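Local coordinates for uncharacterized protein (PDB 3H04) that is of unknown function but belongs to the alpha/beta-hydrolase superfamily and probably acts as a hydrolase, at residues A[19-24]-A[55-60]; A[98-103]-A[117-122]. All coordinates share one frame; numbering follows the deposited sequence.

Contact 1 (19-24 with 55-60) is partly buried, its centre about 19 Å from the centre of the chain; contact 2 (98-103 with 117-122) is buried, at about 11 Å. Both reach the same mixed sheet at different places: contact 1 involves the connection at the end of strand 15-21, whereas contact 2 pairs the adjacent parallel strands 98-103 and 121-125. Their chemistry follows suit. A single backbone hydrogen bond and surface lysines mark the first, while three hydrogen bonds, one of them to the Asp120 carboxylate, together with apolar and aromatic side chains mark the second. The centres lie about 15 Å apart, and Leu56 CD1 packs against Phe101 CE2 at 3.6 Å.

Contact 1. Residues A[19-24]-A[55-60]; sequences TIIKAK and ILTEHY
Ile21 turns CG2 opposite its backbone N (chi1 -70° for CG1), and Thr57 holds CG2 opposite its carbonyl carbon (chi1 63° for OG1); the two methyls therefore meet, Ile21 CG2 to Thr57 CG2 at 3.7 Å. The same Thr57 torsion leaves OG1 between backbone N and carbonyl carbon, where it hydrogen-bonds back to Ile53 O in the preceding helical turn.

The backbone tie is Lys24 N to Thr57 O, 2.7 Å long with 161° at the hydrogen, approached nearly along the C=O axis. Ala23 CA adds a CH...O contact to that oxygen at 3.1 Å, so Thr57 O, just past the helix end, receives one N-H hydrogen bond and a weaker CA-H...O contact. Ala23 CB rests beside Tyr60 O at 3.6 Å. Farther out, the bent Lys24 chain carries CE past Thr57 OG1 at 3.8 Å and takes NZ to a salt bridge with Asp54.

Asp61 accepts a hydrogen bond from Ala23 N and forms a salt bridge with Lys22 NZ. The contact thus joins the end of strand 15-21 to the link between helix 50-56 and strand 60-65, the strand that runs antiparallel beside 15-21, while helix 256-273 packs against Leu56 and Tyr60.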
# COMPACT_ATOMS: atom_id res chain seq x y z
N THR A 19 11.70 4.08 8.72
CA THR A 19 11.91 5.44 9.22
C THR A 19 10.70 5.93 9.99
O THR A 19 9.54 5.63 9.64
CB THR A 19 12.18 6.47 8.10
OG1 THR A 19 10.99 6.60 7.29
CG2 THR A 19 13.33 6.01 7.22
N ILE A 20 10.97 6.65 11.06
CA ILE A 20 9.94 7.29 11.84
C ILE A 20 10.19 8.78 11.74
O ILE A 20 11.30 9.25 12.04
CB ILE A 20 9.98 6.88 13.33
CG1 ILE A 20 9.80 5.35 13.46
CG2 ILE A 20 8.93 7.68 14.17
CD1 ILE A 20 9.51 4.91 14.89
N ILE A 21 9.16 9.51 11.32
CA ILE A 21 9.15 10.96 11.41
C ILE A 21 8.22 11.31 12.55
O ILE A 21 7.04 10.92 12.51
CB ILE A 21 8.59 11.61 10.12
CG1 ILE A 21 9.56 11.43 8.95
CG2 ILE A 21 8.29 13.15 10.38
CD1 ILE A 21 8.90 11.37 7.59
N LYS A 22 8.73 12.05 13.54
CA LYS A 22 7.97 12.38 14.76
C LYS A 22 6.92 13.47 14.57
O LYS A 22 7.10 14.39 13.76
CB LYS A 22 8.91 12.84 15.89
CG LYS A 22 9.93 11.82 16.35
CD LYS A 22 9.31 10.53 16.94
CE LYS A 22 8.92 10.66 18.41
NZ LYS A 22 7.45 10.96 18.52
N ALA A 23 5.83 13.35 15.32
CA ALA A 23 4.80 14.41 15.39
C ALA A 23 5.43 15.75 15.76
O ALA A 23 6.19 15.80 16.70
CB ALA A 23 3.75 14.04 16.41
N LYS A 24 5.08 16.81 15.02
CA LYS A 24 5.60 18.17 15.23
C LYS A 24 5.23 18.76 16.57
O LYS A 24 6.04 19.42 17.21
CB LYS A 24 5.09 19.13 14.13
CG LYS A 24 5.87 19.11 12.82
CD LYS A 24 5.14 19.93 11.72
CE LYS A 24 5.20 19.24 10.35
NZ LYS A 24 6.60 19.08 9.80
N ILE A 55 1.38 17.63 6.67
CA ILE A 55 -0.01 17.49 7.15
C ILE A 55 -0.20 16.31 8.14
O ILE A 55 -0.83 16.46 9.20
CB ILE A 55 -0.97 17.41 5.93
CG1 ILE A 55 -1.02 18.78 5.23
CG2 ILE A 55 -2.42 16.93 6.33
CD1 ILE A 55 -1.46 18.71 3.79
N LEU A 56 0.37 15.15 7.80
CA LEU A 56 0.13 13.94 8.54
C LEU A 56 0.87 14.02 9.90
O LEU A 56 0.33 13.58 10.91
CB LEU A 56 0.57 12.70 7.73
CG LEU A 56 -0.22 12.32 6.45
CD1 LEU A 56 0.41 11.12 5.74
CD2 LEU A 56 -1.68 12.04 6.79
N THR A 57 2.05 14.63 9.94
CA THR A 57 2.88 14.56 11.15
C THR A 57 2.71 15.75 12.10
O THR A 57 3.45 15.87 13.07
CB THR A 57 4.37 14.38 10.81
OG1 THR A 57 4.86 15.51 10.06
CG2 THR A 57 4.57 13.09 10.00
N GLU A 58 1.74 16.61 11.85
CA GLU A 58 1.46 17.69 12.79
C GLU A 58 1.23 17.13 14.17
O GLU A 58 1.78 17.64 15.15
CB GLU A 58 0.23 18.47 12.38
CG GLU A 58 0.41 19.34 11.15
CD GLU A 58 -0.72 20.35 10.98
OE1 GLU A 58 -1.21 20.92 11.99
OE2 GLU A 58 -1.13 20.56 9.81
N HIS A 59 0.41 16.09 14.23
CA HIS A 59 0.03 15.48 15.50
C HIS A 59 0.18 13.96 15.56
O HIS A 59 -0.05 13.36 16.62
CB HIS A 59 -1.38 15.93 15.87
CG HIS A 59 -1.46 17.39 16.18
ND1 HIS A 59 -2.35 18.24 15.56
CD2 HIS A 59 -0.74 18.16 17.03
CE1 HIS A 59 -2.19 19.47 16.02
NE2 HIS A 59 -1.20 19.45 16.91
N TYR A 60 0.59 13.34 14.44
CA TYR A 60 0.78 11.90 14.35
C TYR A 60 2.23 11.58 14.01
O TYR A 60 2.91 12.34 13.31
CB TYR A 60 -0.18 11.30 13.31
CG TYR A 60 -1.62 11.49 13.74
CD1 TYR A 60 -2.24 10.57 14.59
CD2 TYR A 60 -2.33 12.61 13.37
CE1 TYR A 60 -3.54 10.76 15.03
CE2 TYR A 60 -3.61 12.79 13.78
CZ TYR A 60 -4.22 11.87 14.63
OH TYR A 60 -5.52 12.10 15.06

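Contact 2. Residues A[98-103]-A[117-122]; sequences IFTFGR and RDIDGV
Ile98 N donates to Asp120 OD2 at 2.8 Å, nearly straight at 170°, reaching that oxygen from its anti side, 21° out of the carboxylate plane. In return Asp120 N donates to Ile98 O, also 2.8 Å. One residue thus takes up both backbone polar groups of Ile98, the first by its side chain and the second by its main chain; with CG anti to its carbonyl carbon and beside its backbone N (chi1 -57°), Asp120 brings OD2 alongside the first N-H of the strand.

Farther along, parallel pairing begins. Thr100 N bonds to Gly121 O at 3.2 Å, and Val122 CA makes a CH...O contact with Thr100 O at 3.3 Å. Thr100 and Val122 form a parallel bridge, with both side chains on one face of the sheet. These strands are the two arms of a beta-alpha-beta unit whose helix 105-116 lies between them in sequence, within the parallel part of the alpha/beta-hydrolase sheet. Gly102 and Arg103 are the first two residues of a GxSxG sequence, consistent with the nucleophile elbow of this superfamily.

On the helix 105-116 side, Thr100 OG1 bonds to Ser110 O and also meets Ile119 CD1 at 3.4 Å, the two side chains crossing at about a right angle. Val122 CG2 touches the same hydroxyl, and both Thr100 and Val122 pack on that helix. Ile98 CG2 and Ile119 CG2 meet beside Phe86 of helix 75-91.

The other face carries Phe99. Its CD1 lies 3.4 Å from Gly121 N and its CE1 3.7 Å from Asp120 CB. Phe99 reaches on to Leu269 and Thr273 of helix 256-273.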
# COMPACT_ATOMS: atom_id res chain seq x y z
N ILE A 98 -2.99 3.36 16.61
CA ILE A 98 -2.17 3.00 15.45
C ILE A 98 -3.07 2.80 14.20
O ILE A 98 -4.16 2.22 14.29
CB ILE A 98 -1.26 1.78 15.81
CG1 ILE A 98 -0.23 1.49 14.72
CG2 ILE A 98 -2.08 0.54 16.16
CD1 ILE A 98 0.96 0.62 15.23
N PHE A 99 -2.58 3.31 13.07
CA PHE A 99 -3.26 3.25 11.80
C PHE A 99 -2.34 2.74 10.68
O PHE A 99 -1.12 2.95 10.72
CB PHE A 99 -3.72 4.66 11.42
CG PHE A 99 -4.55 5.32 12.50
CD1 PHE A 99 -5.91 5.12 12.55
CD2 PHE A 99 -3.96 6.10 13.49
CE1 PHE A 99 -6.68 5.70 13.55
CE2 PHE A 99 -4.70 6.66 14.47
CZ PHE A 99 -6.06 6.48 14.49
N THR A 100 -2.95 2.14 9.66
CA THR A 100 -2.22 1.80 8.43
C THR A 100 -2.70 2.72 7.32
O THR A 100 -3.89 3.07 7.23
CB THR A 100 -2.34 0.32 8.07
OG1 THR A 100 -3.73 -0.07 7.94
CG2 THR A 100 -1.64 -0.56 9.17
N PHE A 101 -1.76 3.18 6.52
CA PHE A 101 -2.00 4.11 5.43
C PHE A 101 -1.24 3.52 4.29
O PHE A 101 -0.02 3.42 4.38
CB PHE A 101 -1.50 5.51 5.78
CG PHE A 101 -1.45 6.46 4.61
CD1 PHE A 101 -2.29 6.29 3.52
CD2 PHE A 101 -0.54 7.51 4.60
CE1 PHE A 101 -2.29 7.18 2.45
CE2 PHE A 101 -0.49 8.39 3.50
CZ PHE A 101 -1.37 8.25 2.44
N GLY A 102 -1.95 3.06 3.25
CA GLY A 102 -1.31 2.59 2.02
C GLY A 102 -1.83 3.28 0.77
O GLY A 102 -2.94 3.85 0.74
N ARG A 103 -1.00 3.25 -0.26
CA ARG A 103 -1.37 3.71 -1.58
C ARG A 103 -1.19 2.55 -2.50
O ARG A 103 -0.14 1.89 -2.50
CB ARG A 103 -0.53 4.92 -2.03
CG ARG A 103 -0.65 6.06 -1.01
CD ARG A 103 -0.15 7.39 -1.44
NE ARG A 103 1.28 7.37 -1.80
CZ ARG A 103 1.93 8.37 -2.42
NH1 ARG A 103 1.31 9.48 -2.77
NH2 ARG A 103 3.23 8.26 -2.66
N ARG A 117 -4.34 -7.96 12.68
CA ARG A 117 -3.81 -7.32 13.87
C ARG A 117 -4.93 -6.43 14.36
O ARG A 117 -5.91 -6.25 13.64
CB ARG A 117 -2.61 -6.48 13.53
CG ARG A 117 -1.37 -7.28 13.00
CD ARG A 117 -0.83 -8.17 14.10
NE ARG A 117 0.39 -8.89 13.72
CZ ARG A 117 0.41 -10.06 13.10
NH1 ARG A 117 -0.72 -10.68 12.77
NH2 ARG A 117 1.58 -10.65 12.80
N ASP A 118 -4.77 -5.82 15.52
CA ASP A 118 -5.80 -4.97 16.05
C ASP A 118 -5.33 -3.53 15.95
O ASP A 118 -4.39 -3.14 16.63
CB ASP A 118 -6.09 -5.37 17.51
CG ASP A 118 -6.82 -6.70 17.61
OD1 ASP A 118 -7.78 -6.92 16.80
OD2 ASP A 118 -6.41 -7.54 18.45
N ILE A 119 -5.93 -2.77 15.03
CA ILE A 119 -5.54 -1.37 14.81
C ILE A 119 -6.75 -0.46 14.85
O ILE A 119 -7.87 -0.93 14.84
CB ILE A 119 -4.75 -1.19 13.48
CG1 ILE A 119 -5.64 -1.30 12.26
CG2 ILE A 119 -3.55 -2.20 13.42
CD1 ILE A 119 -4.90 -1.17 10.96
N ASP A 120 -6.53 0.85 14.81
CA ASP A 120 -7.64 1.82 15.03
C ASP A 120 -8.29 2.39 13.77
O ASP A 120 -9.35 3.01 13.82
CB ASP A 120 -7.13 2.93 15.93
CG ASP A 120 -6.62 2.36 17.22
OD1 ASP A 120 -7.47 2.05 18.04
OD2 ASP A 120 -5.40 2.12 17.39
N GLY A 121 -7.66 2.15 12.63
CA GLY A 121 -8.20 2.61 11.36
C GLY A 121 -7.27 2.37 10.21
O GLY A 121 -6.09 2.09 10.40
N VAL A 122 -7.82 2.50 8.99
CA VAL A 122 -7.06 2.29 7.77
C VAL A 122 -7.35 3.40 6.79
O VAL A 122 -8.53 3.81 6.63
CB VAL A 122 -7.48 0.96 7.02
CG1 VAL A 122 -6.69 0.84 5.66
CG2 VAL A 122 -7.21 -0.26 7.90